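Long-range contacts in protein sifA (Salmonella typhimurium, PDB 3CXB), which is required for endosomal tubulation and the formation of Salmonella-induced filaments in host epithelial cells, and interacts with host PLEKHM2: residues E67-L72 with D82-H87; K209-I214 with N233-T238; A146-R151 with S162-N167; D117-E122 with F129-R134. All blocks are in the same frame, centred on the assembly; numbering follows the deposited sequence.

Contacts 1 and 4 reach opposite borders of one antiparallel five-stranded sheet: contact 1 packs helix 62-75 on the edge strand 84-87, while contact 4 is the hairpin ending in the other edge strand, 126-132. Contact 3 is a second hairpin, in a separate three-stranded sheet that follows in the chain. Contact 2 pairs two helices about 33 Å from contact 1, centre to centre, on the other side of the chain's centre. Contacts 1 and 2 are buried and held by apolar and aromatic side chains. Contact 3, partly buried, and contact 4, at the surface, rest on ladders of backbone hydrogen bonds flanked by side-chain pairs.

Contact 1 (E67-L72 with D82-H87); sequences EIFFEL and DRFQVH
F69 and F84 form a T-shaped aromatic pair between helix 67-72 and strand 84-87: the edge of F84 points at the face of F69, with centroids 5.8 Å apart and planes at 71°. F84 CD2 lies over that face, while F69 CZ sits at the rim of the F84 ring, near its plane, and reaches F84 CB at 3.9 Å. F69 carries CG trans to its own backbone N (chi1 -180°), which swings the ring out from the helix to the strand.

Further apolar contacts flank the pair. Three residues on from F69, L72 CB meets F84 CE2 at 3.7 Å, and F70 CZ touches V86 CG1 at 4.1 Å where the two side chains cross nearly perpendicularly. Within the helix, F69 CD2 stands 3.7 Å above the F70 ring plane, over its centre.

The charged groups stay clear of this apolar interface. R83 binds D82 side-on, both NE (2.6 Å) and NH1 donating to D82 OD1, and R83 NH2 also bonds to the backbone O of D102.

The short helix and strand axes approach to 9.9 Å. Strand 96-101 pairs with this edge strand and adds L98 and I100 to the cluster, helix 42-54 packs on I68 and L72, and Y158 of strand 158-167 meets the F70 ring.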
loop_
_atom_site.group_PDB
_atom_site.type_symbol
_atom_site.label_atom_id
_atom_site.label_comp_id
_atom_site.label_asym_id
_atom_site.label_seq_id
_atom_site.Cartn_x
_atom_site.Cartn_y
_atom_site.Cartn_z
ATOM N N GLU A 67 -2.417 -3.099 6.998
ATOM C CA GLU A 67 -3.792 -3.247 6.532
ATOM C C GLU A 67 -4.672 -3.801 7.625
ATOM O O GLU A 67 -5.733 -3.246 7.936
ATOM C CB GLU A 67 -3.901 -4.200 5.335
ATOM C CG GLU A 67 -3.324 -3.722 4.021
ATOM C CD GLU A 67 -3.386 -4.796 2.960
ATOM O OE1 GLU A 67 -3.001 -4.510 1.802
ATOM O OE2 GLU A 67 -3.814 -5.931 3.290
ATOM N N ILE A 68 -4.226 -4.906 8.206
ATOM C CA ILE A 68 -5.011 -5.589 9.217
ATOM C C ILE A 68 -5.381 -4.671 10.338
ATOM O O ILE A 68 -6.470 -4.772 10.924
ATOM C CB ILE A 68 -4.270 -6.806 9.779
ATOM C CG1 ILE A 68 -3.924 -7.769 8.632
ATOM C CG2 ILE A 68 -5.159 -7.524 10.781
ATOM C CD1 ILE A 68 -3.007 -8.938 9.038
ATOM N N PHE A 69 -4.466 -3.757 10.628
ATOM C CA PHE A 69 -4.695 -2.801 11.687
ATOM C C PHE A 69 -5.971 -2.008 11.366
ATOM O O PHE A 69 -6.887 -1.929 12.185
ATOM C CB PHE A 69 -3.502 -1.855 11.798
ATOM C CG PHE A 69 -3.652 -0.838 12.879
ATOM C CD1 PHE A 69 -3.483 -1.196 14.215
ATOM C CD2 PHE A 69 -3.966 0.483 12.563
ATOM C CE1 PHE A 69 -3.615 -0.261 15.229
ATOM C CE2 PHE A 69 -4.104 1.429 13.572
ATOM C CZ PHE A 69 -3.925 1.050 14.918
ATOM N N PHE A 70 -6.036 -1.448 10.159
ATOM C CA PHE A 70 -7.195 -0.654 9.766
ATOM C C PHE A 70 -8.456 -1.462 9.491
ATOM O O PHE A 70 -9.565 -0.949 9.580
ATOM C CB PHE A 70 -6.820 0.246 8.590
ATOM C CG PHE A 70 -5.885 1.353 8.988
ATOM C CD1 PHE A 70 -6.356 2.472 9.660
ATOM C CD2 PHE A 70 -4.521 1.240 8.778
ATOM C CE1 PHE A 70 -5.477 3.437 10.146
ATOM C CE2 PHE A 70 -3.632 2.217 9.270
ATOM C CZ PHE A 70 -4.113 3.313 9.941
ATOM N N GLU A 71 -8.301 -2.734 9.165
ATOM C CA GLU A 71 -9.495 -3.534 8.956
ATOM C C GLU A 71 -10.125 -3.628 10.348
ATOM O O GLU A 71 -11.341 -3.625 10.507
ATOM C CB GLU A 71 -9.131 -4.922 8.405
ATOM C CG GLU A 71 -8.981 -4.971 6.869
ATOM C CD GLU A 71 -8.404 -6.289 6.337
ATOM O OE1 GLU A 71 -8.861 -7.368 6.789
ATOM O OE2 GLU A 71 -7.509 -6.243 5.454
ATOM N N LEU A 72 -9.283 -3.694 11.369
ATOM C CA LEU A 72 -9.794 -3.771 12.720
ATOM C C LEU A 72 -10.460 -2.444 13.073
ATOM O O LEU A 72 -11.599 -2.413 13.529
ATOM C CB LEU A 72 -8.658 -4.073 13.706
ATOM C CG LEU A 72 -8.114 -5.503 13.644
ATOM C CD1 LEU A 72 -6.757 -5.580 14.305
ATOM C CD2 LEU A 72 -9.106 -6.468 14.330
ATOM N N ASP A 82 -11.455 5.818 18.328
ATOM C CA ASP A 82 -10.371 6.681 18.781
ATOM C C ASP A 82 -9.395 5.829 19.579
ATOM O O ASP A 82 -8.359 6.310 20.025
ATOM C CB ASP A 82 -10.878 7.876 19.614
ATOM C CG ASP A 82 -11.713 7.461 20.803
ATOM O OD1 ASP A 82 -11.358 6.464 21.455
ATOM O OD2 ASP A 82 -12.721 8.150 21.091
ATOM N N ARG A 83 -9.728 4.554 19.747
ATOM C CA ARG A 83 -8.854 3.638 20.466
ATOM C C ARG A 83 -7.727 3.141 19.563
ATOM O O ARG A 83 -6.792 2.511 20.043
ATOM C CB ARG A 83 -9.621 2.415 20.984
ATOM C CG ARG A 83 -10.608 2.660 22.112
ATOM C CD ARG A 83 -9.981 3.430 23.251
ATOM N NE ARG A 83 -10.110 4.867 23.034
ATOM C CZ ARG A 83 -9.401 5.793 23.671
ATOM N NH1 ARG A 83 -9.602 7.079 23.405
ATOM N NH2 ARG A 83 -8.479 5.436 24.556
ATOM N N PHE A 84 -7.828 3.400 18.261
ATOM C CA PHE A 84 -6.807 2.977 17.301
ATOM C C PHE A 84 -5.968 4.180 16.886
ATOM O O PHE A 84 -6.326 4.914 15.959
ATOM C CB PHE A 84 -7.461 2.371 16.054
ATOM C CG PHE A 84 -8.225 1.112 16.318
ATOM C CD1 PHE A 84 -9.479 1.157 16.893
ATOM C CD2 PHE A 84 -7.675 -0.134 15.990
ATOM C CE1 PHE A 84 -10.182 -0.024 17.141
ATOM C CE2 PHE A 84 -8.367 -1.323 16.233
ATOM C CZ PHE A 84 -9.621 -1.271 16.808
ATOM N N GLN A 85 -4.831 4.368 17.538
ATOM C CA GLN A 85 -3.997 5.524 17.235
ATOM C C GLN A 85 -2.680 5.186 16.539
ATOM O O GLN A 85 -2.080 4.151 16.808
ATOM C CB GLN A 85 -3.731 6.276 18.540
ATOM C CG GLN A 85 -4.960 6.324 19.458
ATOM C CD GLN A 85 -4.619 6.606 20.913
ATOM O OE1 GLN A 85 -3.757 5.953 21.497
ATOM N NE2 GLN A 85 -5.305 7.573 21.504
ATOM N N VAL A 86 -2.243 6.068 15.644
ATOM C CA VAL A 86 -0.994 5.898 14.912
ATOM C C VAL A 86 -0.226 7.227 14.918
ATOM O O VAL A 86 -0.815 8.284 14.705
ATOM C CB VAL A 86 -1.244 5.409 13.430
ATOM C CG1 VAL A 86 -2.664 5.671 13.010
ATOM C CG2 VAL A 86 -0.307 6.098 12.474
ATOM N N HIS A 87 1.084 7.173 15.157
ATOM C CA HIS A 87 1.902 8.383 15.199
ATOM C C HIS A 87 3.377 8.037 15.028
ATOM O O HIS A 87 3.761 6.877 15.186
ATOM C CB HIS A 87 1.742 9.042 16.562
ATOM C CG HIS A 87 2.363 8.251 17.671
ATOM N ND1 HIS A 87 3.683 8.404 18.044
ATOM C CD2 HIS A 87 1.873 7.237 18.425
ATOM C CE1 HIS A 87 3.978 7.517 18.979
ATOM N NE2 HIS A 87 2.898 6.797 19.228
#

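Contact 2 (K209-I214 with N233-T238); sequences KIQSGI and NAFLET
An antiparallel helix pair, 197-220 with 228-241, is joined where I210, Q211 and I214 meet A234 and F235, the short axes 9.8 Å apart with their directions at 146°. F235 makes the largest share of the contact. Its CG stands trans to the backbone N (chi1 174°), carrying the ring across to the facing helix, where I210 CG2 touches F235 CD1 at 3.8 Å and the two side chains cross at about a right angle. Q211 bends at chi2 and also crosses the ring nearly perpendicularly, with Q211 CG 3.7 Å from F235 CE1 and the amide inclined to the ring plane by 58°. One turn beyond I210, the end of the I214 chain reaches the small side chain of A234, with I214 CD1 3.7 Å from A234 CB.

Helix 307-324 closes over the pair, with I310 on I210 and Q317 on T238. K209, turned from this interface, forms a salt bridge with D296 of helix 283-303. Two successive helices packed antiparallel through aliphatic and aromatic side chains are typical of an all-helical bundle, here the region whose helix 197-220 opens with the WxxxE signature of bacterial effectors.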
loop_
_atom_site.group_PDB
_atom_site.type_symbol
_atom_site.label_atom_id
_atom_site.label_comp_id
_atom_site.label_asym_id
_atom_site.label_seq_id
_atom_site.Cartn_x
_atom_site.Cartn_y
_atom_site.Cartn_z
ATOM N N LYS A 209 -2.179 -0.540 -15.283
ATOM C CA LYS A 209 -1.394 -1.581 -14.637
ATOM C C LYS A 209 -1.715 -2.914 -15.314
ATOM O O LYS A 209 -0.829 -3.730 -15.592
ATOM C CB LYS A 209 -1.753 -1.660 -13.153
ATOM C CG LYS A 209 -0.578 -1.846 -12.222
ATOM C CD LYS A 209 0.419 -0.729 -12.386
ATOM C CE LYS A 209 1.370 -0.666 -11.197
ATOM N NZ LYS A 209 2.565 0.183 -11.492
ATOM N N ILE A 210 -2.992 -3.120 -15.598
ATOM C CA ILE A 210 -3.415 -4.350 -16.244
ATOM C C ILE A 210 -2.785 -4.452 -17.619
ATOM O O ILE A 210 -2.428 -5.542 -18.061
ATOM C CB ILE A 210 -4.955 -4.447 -16.353
ATOM C CG1 ILE A 210 -5.561 -4.557 -14.947
ATOM C CG2 ILE A 210 -5.325 -5.686 -17.145
ATOM C CD1 ILE A 210 -7.033 -4.324 -14.873
ATOM N N GLN A 211 -2.637 -3.318 -18.295
ATOM C CA GLN A 211 -2.017 -3.327 -19.620
ATOM C C GLN A 211 -0.515 -3.635 -19.572
ATOM O O GLN A 211 -0.007 -4.387 -20.401
ATOM C CB GLN A 211 -2.249 -1.994 -20.334
ATOM C CG GLN A 211 -3.445 -2.021 -21.269
ATOM C CD GLN A 211 -3.335 -3.123 -22.324
ATOM O OE1 GLN A 211 -2.358 -3.186 -23.074
ATOM N NE2 GLN A 211 -4.336 -3.994 -22.382
ATOM N N SER A 212 0.196 -3.047 -18.608
ATOM C CA SER A 212 1.624 -3.306 -18.468
ATOM C C SER A 212 1.796 -4.810 -18.277
ATOM O O SER A 212 2.540 -5.458 -19.021
ATOM C CB SER A 212 2.184 -2.552 -17.271
ATOM O OG SER A 212 1.763 -1.204 -17.321
ATOM N N GLY A 213 1.094 -5.370 -17.297
ATOM C CA GLY A 213 1.195 -6.798 -17.069
ATOM C C GLY A 213 1.033 -7.612 -18.348
ATOM O O GLY A 213 1.759 -8.577 -18.583
ATOM N N ILE A 214 0.080 -7.223 -19.188
ATOM C CA ILE A 214 -0.163 -7.947 -20.425
ATOM C C ILE A 214 1.050 -7.859 -21.328
ATOM O O ILE A 214 1.657 -8.871 -21.670
ATOM C CB ILE A 214 -1.387 -7.381 -21.193
ATOM C CG1 ILE A 214 -2.626 -7.417 -20.298
ATOM C CG2 ILE A 214 -1.652 -8.212 -22.457
ATOM C CD1 ILE A 214 -2.972 -8.813 -19.813
ATOM N N ASN A 233 -8.527 -10.131 -24.696
ATOM C CA ASN A 233 -9.452 -10.877 -23.871
ATOM C C ASN A 233 -8.995 -10.793 -22.415
ATOM O O ASN A 233 -9.803 -10.562 -21.519
ATOM C CB ASN A 233 -9.530 -12.331 -24.346
ATOM C CG ASN A 233 -10.496 -12.515 -25.523
ATOM O OD1 ASN A 233 -10.501 -11.729 -26.479
ATOM N ND2 ASN A 233 -11.315 -13.563 -25.453
ATOM N N ALA A 234 -7.696 -10.944 -22.178
ATOM C CA ALA A 234 -7.176 -10.873 -20.818
ATOM C C ALA A 234 -7.455 -9.491 -20.238
ATOM O O ALA A 234 -7.971 -9.364 -19.122
ATOM C CB ALA A 234 -5.660 -11.164 -20.799
ATOM N N PHE A 235 -7.111 -8.453 -20.995
ATOM C CA PHE A 235 -7.347 -7.091 -20.534
ATOM C C PHE A 235 -8.808 -6.818 -20.151
ATOM O O PHE A 235 -9.078 -6.171 -19.140
ATOM C CB PHE A 235 -6.977 -6.067 -21.587
ATOM C CG PHE A 235 -7.338 -4.670 -21.184
ATOM C CD1 PHE A 235 -6.499 -3.941 -20.343
ATOM C CD2 PHE A 235 -8.538 -4.092 -21.611
ATOM C CE1 PHE A 235 -6.839 -2.651 -19.940
ATOM C CE2 PHE A 235 -8.888 -2.792 -21.206
ATOM C CZ PHE A 235 -8.038 -2.075 -20.372
ATOM N N LEU A 236 -9.746 -7.273 -20.975
ATOM C CA LEU A 236 -11.160 -7.055 -20.698
ATOM C C LEU A 236 -11.662 -7.917 -19.552
ATOM O O LEU A 236 -12.528 -7.486 -18.777
ATOM C CB LEU A 236 -12.003 -7.354 -21.944
ATOM C CG LEU A 236 -11.684 -6.554 -23.211
ATOM C CD1 LEU A 236 -12.535 -7.090 -24.347
ATOM C CD2 LEU A 236 -11.930 -5.074 -23.004
ATOM N N GLU A 237 -11.115 -9.127 -19.455
ATOM C CA GLU A 237 -11.497 -10.085 -18.430
ATOM C C GLU A 237 -11.052 -9.609 -17.050
ATOM O O GLU A 237 -11.851 -9.568 -16.113
ATOM C CB GLU A 237 -10.881 -11.451 -18.743
ATOM C CG GLU A 237 -11.561 -12.620 -18.060
ATOM C CD GLU A 237 -12.342 -13.483 -19.034
ATOM O OE1 GLU A 237 -13.149 -14.320 -18.571
ATOM O OE2 GLU A 237 -12.146 -13.330 -20.261
ATOM N N THR A 238 -9.788 -9.225 -16.915
ATOM C CA THR A 238 -9.330 -8.773 -15.612
ATOM C C THR A 238 -10.027 -7.462 -15.251
ATOM O O THR A 238 -10.370 -7.234 -14.089
ATOM C CB THR A 238 -7.803 -8.568 -15.558
ATOM O OG1 THR A 238 -7.493 -7.262 -16.038
ATOM C CG2 THR A 238 -7.081 -9.601 -16.415
#

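Contact 3 (A146-R151 with S162-N167); sequences AMIKRR and STLCLN
M147 and C165 exchange two backbone hydrogen bonds, M147 N to C165 O (2.7 Å) and C165 N to M147 O (2.9 Å), near the A146 end of an antiparallel pair whose short strand axes run at 159°. Farther along, K149 N donates to T163 O and K149 O accepts from S162 N, each at 3.0 Å. S162 and T163 thus both face K149, a classic beta bulge, and the helix-like backbone of S162 is what fits the extra residue in.

On the face of M147, K149 and C165, M147 CG packs against C165 CB, and the K149 chain, extended beyond CG, runs across the sulfur, with K149 CD 3.6 Å from C165 SG. T163 OG1 lies beside K149 CB but bonds to D93.

A146, I148, L164 and L166 share the other face: A146 CB touches L166 CD2, and I148 CG1 meets L164 CD2 at 4.0 Å. I290 and I294 of helix 283-303 pack on this side. Near the bulge, R151, its CG between the backbone N and the carbonyl carbon (chi1 63°), brings CG to 3.5 Å from S162 CB, while S162 OG is hydrogen-bonded to D93. R150 turns from the partner strand to Q297.

Strand 174-177 pairs with the outer side of 158-167, making this bulged beta hairpin two-thirds of a three-stranded antiparallel sheet backed by a helix.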
loop_
_atom_site.group_PDB
_atom_site.type_symbol
_atom_site.label_atom_id
_atom_site.label_comp_id
_atom_site.label_asym_id
_atom_site.label_seq_id
_atom_site.Cartn_x
_atom_site.Cartn_y
_atom_site.Cartn_z
ATOM N N ALA A 146 16.984 2.717 -1.617
ATOM C CA ALA A 146 15.985 3.766 -1.482
ATOM C C ALA A 146 14.785 3.230 -0.727
ATOM O O ALA A 146 14.209 2.218 -1.111
ATOM C CB ALA A 146 15.554 4.245 -2.851
ATOM N N MET A 147 14.406 3.910 0.347
ATOM C CA MET A 147 13.257 3.478 1.129
ATOM C C MET A 147 12.237 4.602 1.156
ATOM O O MET A 147 12.492 5.702 0.669
ATOM C CB MET A 147 13.666 3.157 2.560
ATOM C CG MET A 147 14.091 4.392 3.311
ATOM S SD MET A 147 13.832 4.281 5.075
ATOM C CE MET A 147 15.574 3.928 5.602
ATOM N N ILE A 148 11.085 4.321 1.745
ATOM C CA ILE A 148 10.028 5.304 1.837
ATOM C C ILE A 148 9.503 5.323 3.248
ATOM O O ILE A 148 8.955 4.326 3.712
ATOM C CB ILE A 148 8.835 4.968 0.915
ATOM C CG1 ILE A 148 9.260 4.989 -0.546
ATOM C CG2 ILE A 148 7.720 5.982 1.113
ATOM C CD1 ILE A 148 8.130 4.612 -1.483
ATOM N N LYS A 149 9.686 6.452 3.926
ATOM C CA LYS A 149 9.177 6.616 5.277
ATOM C C LYS A 149 7.739 7.097 5.137
ATOM O O LYS A 149 7.311 7.483 4.047
ATOM C CB LYS A 149 10.026 7.617 6.055
ATOM C CG LYS A 149 11.411 7.074 6.363
ATOM C CD LYS A 149 12.291 8.075 7.097
ATOM C CE LYS A 149 13.725 7.545 7.245
ATOM N NZ LYS A 149 14.661 8.533 7.862
ATOM N N ARG A 150 6.977 7.053 6.222
ATOM C CA ARG A 150 5.592 7.478 6.119
ATOM C C ARG A 150 4.949 7.869 7.440
ATOM O O ARG A 150 5.348 7.394 8.494
ATOM C CB ARG A 150 4.783 6.365 5.461
ATOM C CG ARG A 150 4.716 5.086 6.292
ATOM C CD ARG A 150 4.279 3.879 5.460
ATOM N NE ARG A 150 5.409 3.104 4.948
ATOM C CZ ARG A 150 5.499 2.656 3.699
ATOM N NH1 ARG A 150 6.558 1.952 3.317
ATOM N NH2 ARG A 150 4.535 2.927 2.827
ATOM N N ARG A 151 3.950 8.747 7.363
ATOM C CA ARG A 151 3.227 9.226 8.545
ATOM C C ARG A 151 1.722 9.188 8.250
ATOM O O ARG A 151 1.306 9.337 7.107
ATOM C CB ARG A 151 3.682 10.644 8.902
ATOM C CG ARG A 151 3.387 11.688 7.832
ATOM C CD ARG A 151 3.881 13.088 8.233
ATOM N NE ARG A 151 5.339 13.215 8.160
ATOM C CZ ARG A 151 6.145 13.339 9.210
ATOM N NH1 ARG A 151 7.452 13.451 9.027
ATOM N NH2 ARG A 151 5.648 13.356 10.443
ATOM N N SER A 162 5.429 9.729 3.369
ATOM C CA SER A 162 5.730 11.110 3.754
ATOM C C SER A 162 7.040 11.623 3.161
ATOM O O SER A 162 7.062 12.707 2.587
ATOM C CB SER A 162 5.751 11.271 5.275
ATOM O OG SER A 162 6.864 10.631 5.843
ATOM N N THR A 163 8.126 10.861 3.289
ATOM C CA THR A 163 9.410 11.292 2.730
ATOM C C THR A 163 10.163 10.146 2.050
ATOM O O THR A 163 10.116 8.995 2.492
ATOM C CB THR A 163 10.335 11.880 3.811
ATOM O OG1 THR A 163 10.819 10.820 4.633
ATOM C CG2 THR A 163 9.586 12.881 4.699
ATOM N N LEU A 164 10.868 10.473 0.974
ATOM C CA LEU A 164 11.641 9.493 0.217
ATOM C C LEU A 164 13.108 9.493 0.646
ATOM O O LEU A 164 13.764 10.527 0.620
ATOM C CB LEU A 164 11.542 9.808 -1.277
ATOM C CG LEU A 164 12.311 8.977 -2.310
ATOM C CD1 LEU A 164 13.785 9.147 -2.097
ATOM C CD2 LEU A 164 11.944 7.503 -2.205
ATOM N N CYS A 165 13.627 8.333 1.028
ATOM C CA CYS A 165 15.024 8.251 1.437
ATOM C C CYS A 165 15.892 7.507 0.422
ATOM O O CYS A 165 15.657 6.340 0.125
ATOM C CB CYS A 165 15.142 7.570 2.798
ATOM S SG CYS A 165 14.454 8.507 4.192
ATOM N N LEU A 166 16.891 8.205 -0.107
ATOM C CA LEU A 166 17.810 7.638 -1.084
ATOM C C LEU A 166 19.199 7.491 -0.482
ATOM O O LEU A 166 19.586 8.243 0.413
ATOM C CB LEU A 166 17.918 8.543 -2.305
ATOM C CG LEU A 166 16.713 8.716 -3.223
ATOM C CD1 LEU A 166 17.037 9.796 -4.255
ATOM C CD2 LEU A 166 16.378 7.395 -3.895
ATOM N N ASN A 167 19.951 6.524 -0.994
ATOM C CA ASN A 167 21.302 6.282 -0.521
ATOM C C ASN A 167 22.197 5.885 -1.698
ATOM O O ASN A 167 22.431 4.705 -1.948
ATOM C CB ASN A 167 21.296 5.179 0.533
ATOM C CG ASN A 167 22.570 5.153 1.350
ATOM O OD1 ASN A 167 23.674 5.077 0.803
ATOM N ND2 ASN A 167 22.427 5.220 2.667
#

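Contact 4 (D117-E122 with F129-R134); sequences DTFSCE and FLMKDR
F119 meets the facing segment on one face and at its edge: M131 CB sits over the face of the ring, 3.9 Å from the centroid, while F129 CE2 and D133 CG come to the edge. The D133 carboxylate stands almost square to the ring, 88° between planes, with CG 3.7 Å from F119 CE2. On the same face of the hairpin, C121 CB makes a CH-pi contact over F129, 4.0 Å from the ring centroid, and C121 SG lies obliquely beside it. F119 and F129 both have CG between the backbone N and the carbonyl carbon (chi1 53° and 69°), which brings each ring over toward the other strand.

The opposite face is lighter, with T118 CB against L130 CD2 (3.6 Å) and T118 CG2 against K132 CE (3.8 Å). Backbone bonds fix the register: F119 and M131 each donate to the other's O, and C121 N donates to F129 O at 3.1 Å. A weak bond from D133 N to D117 O follows.

Farther out, R62 of helix 62-75 holds D133 by a salt bridge and packs on F119 along with L65, and L54 of helix 42-54 touches C121 and F129. This is an antiparallel beta hairpin closing a five-stranded meander, its aromatic face turned to helices.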
loop_
_atom_site.group_PDB
_atom_site.type_symbol
_atom_site.label_atom_id
_atom_site.label_comp_id
_atom_site.label_asym_id
_atom_site.label_seq_id
_atom_site.Cartn_x
_atom_site.Cartn_y
_atom_site.Cartn_z
ATOM N N ASP A 117 14.137 -1.049 8.845
ATOM C CA ASP A 117 14.439 -2.395 8.374
ATOM C C ASP A 117 13.666 -3.524 9.026
ATOM O O ASP A 117 13.691 -4.651 8.545
ATOM C CB ASP A 117 15.923 -2.671 8.561
ATOM C CG ASP A 117 16.611 -2.953 7.269
ATOM O OD1 ASP A 117 17.857 -3.047 7.281
ATOM O OD2 ASP A 117 15.896 -3.080 6.246
ATOM N N THR A 118 12.984 -3.225 10.122
ATOM C CA THR A 118 12.238 -4.245 10.838
ATOM C C THR A 118 10.910 -3.696 11.306
ATOM O O THR A 118 10.621 -2.520 11.152
ATOM C CB THR A 118 12.995 -4.689 12.079
ATOM O OG1 THR A 118 12.843 -3.696 13.105
ATOM C CG2 THR A 118 14.476 -4.850 11.754
ATOM N N PHE A 119 10.098 -4.569 11.869
ATOM C CA PHE A 119 8.826 -4.164 12.415
ATOM C C PHE A 119 8.472 -5.198 13.466
ATOM O O PHE A 119 8.783 -6.385 13.310
ATOM C CB PHE A 119 7.780 -4.085 11.313
ATOM C CG PHE A 119 7.658 -5.320 10.490
ATOM C CD1 PHE A 119 6.789 -6.335 10.868
ATOM C CD2 PHE A 119 8.351 -5.441 9.295
ATOM C CE1 PHE A 119 6.594 -7.470 10.058
ATOM C CE2 PHE A 119 8.167 -6.566 8.483
ATOM C CZ PHE A 119 7.273 -7.589 8.876
ATOM N N SER A 120 7.861 -4.752 14.554
ATOM C CA SER A 120 7.509 -5.655 15.633
ATOM C C SER A 120 6.081 -5.467 16.084
ATOM O O SER A 120 5.404 -4.528 15.673
ATOM C CB SER A 120 8.436 -5.419 16.816
ATOM O OG SER A 120 8.534 -4.030 17.094
ATOM N N CYS A 121 5.630 -6.361 16.951
ATOM C CA CYS A 121 4.287 -6.273 17.471
ATOM C C CYS A 121 4.247 -6.811 18.884
ATOM O O CYS A 121 4.803 -7.880 19.155
ATOM C CB CYS A 121 3.320 -7.073 16.600
ATOM S SG CYS A 121 1.593 -6.893 17.131
ATOM N N GLU A 122 3.594 -6.072 19.779
ATOM C CA GLU A 122 3.437 -6.480 21.177
ATOM C C GLU A 122 1.956 -6.711 21.500
ATOM O O GLU A 122 1.076 -6.033 20.968
ATOM C CB GLU A 122 4.026 -5.430 22.114
ATOM C CG GLU A 122 5.532 -5.314 22.020
ATOM C CD GLU A 122 6.077 -4.176 22.846
ATOM O OE1 GLU A 122 5.927 -4.197 24.093
ATOM O OE2 GLU A 122 6.658 -3.251 22.239
ATOM N N PHE A 129 6.739 -10.656 18.073
ATOM C CA PHE A 129 7.632 -10.885 16.947
ATOM C C PHE A 129 8.354 -9.661 16.443
ATOM O O PHE A 129 7.863 -8.540 16.549
ATOM C CB PHE A 129 6.904 -11.563 15.768
ATOM C CG PHE A 129 5.884 -10.708 15.074
ATOM C CD1 PHE A 129 4.548 -11.117 15.025
ATOM C CD2 PHE A 129 6.245 -9.528 14.423
ATOM C CE1 PHE A 129 3.582 -10.369 14.340
ATOM C CE2 PHE A 129 5.288 -8.772 13.736
ATOM C CZ PHE A 129 3.951 -9.198 13.697
ATOM N N LEU A 130 9.545 -9.890 15.910
ATOM C CA LEU A 130 10.330 -8.837 15.325
ATOM C C LEU A 130 10.786 -9.472 14.021
ATOM O O LEU A 130 11.525 -10.453 14.022
ATOM C CB LEU A 130 11.507 -8.488 16.218
ATOM C CG LEU A 130 12.162 -7.171 15.788
ATOM C CD1 LEU A 130 13.013 -6.666 16.923
ATOM C CD2 LEU A 130 13.018 -7.369 14.538
ATOM N N MET A 131 10.296 -8.938 12.909
ATOM C CA MET A 131 10.644 -9.460 11.593
ATOM C C MET A 131 11.582 -8.492 10.893
ATOM O O MET A 131 11.647 -7.302 11.230
ATOM C CB MET A 131 9.377 -9.654 10.747
ATOM C CG MET A 131 8.358 -10.596 11.345
ATOM S SD MET A 131 9.032 -12.257 11.485
ATOM C CE MET A 131 9.101 -12.754 9.710
ATOM N N LYS A 132 12.330 -8.992 9.926
ATOM C CA LYS A 132 13.217 -8.123 9.193
ATOM C C LYS A 132 12.921 -8.286 7.728
ATOM O O LYS A 132 13.121 -9.357 7.182
ATOM C CB LYS A 132 14.670 -8.476 9.463
ATOM C CG LYS A 132 15.609 -7.850 8.456
ATOM C CD LYS A 132 17.033 -7.813 8.941
ATOM C CE LYS A 132 17.194 -6.830 10.082
ATOM N NZ LYS A 132 18.651 -6.571 10.357
ATOM N N ASP A 133 12.424 -7.241 7.085
ATOM C CA ASP A 133 12.142 -7.346 5.666
ATOM C C ASP A 133 13.173 -6.529 4.911
ATOM O O ASP A 133 14.087 -5.971 5.506
ATOM C CB ASP A 133 10.704 -6.910 5.360
ATOM C CG ASP A 133 10.401 -5.493 5.794
ATOM O OD1 ASP A 133 11.108 -4.974 6.680
ATOM O OD2 ASP A 133 9.434 -4.905 5.249
ATOM N N ARG A 134 13.063 -6.463 3.600
ATOM C CA ARG A 134 14.073 -5.725 2.875
ATOM C C ARG A 134 13.520 -4.570 2.086
ATOM O O ARG A 134 13.381 -4.641 0.873
ATOM C CB ARG A 134 14.868 -6.687 1.983
ATOM C CG ARG A 134 15.753 -7.623 2.823
ATOM C CD ARG A 134 16.414 -8.731 2.024
ATOM N NE ARG A 134 17.060 -9.696 2.914
ATOM C CZ ARG A 134 17.686 -10.798 2.509
ATOM N NH1 ARG A 134 18.242 -11.612 3.399
ATOM N NH2 ARG A 134 17.758 -11.089 1.215
#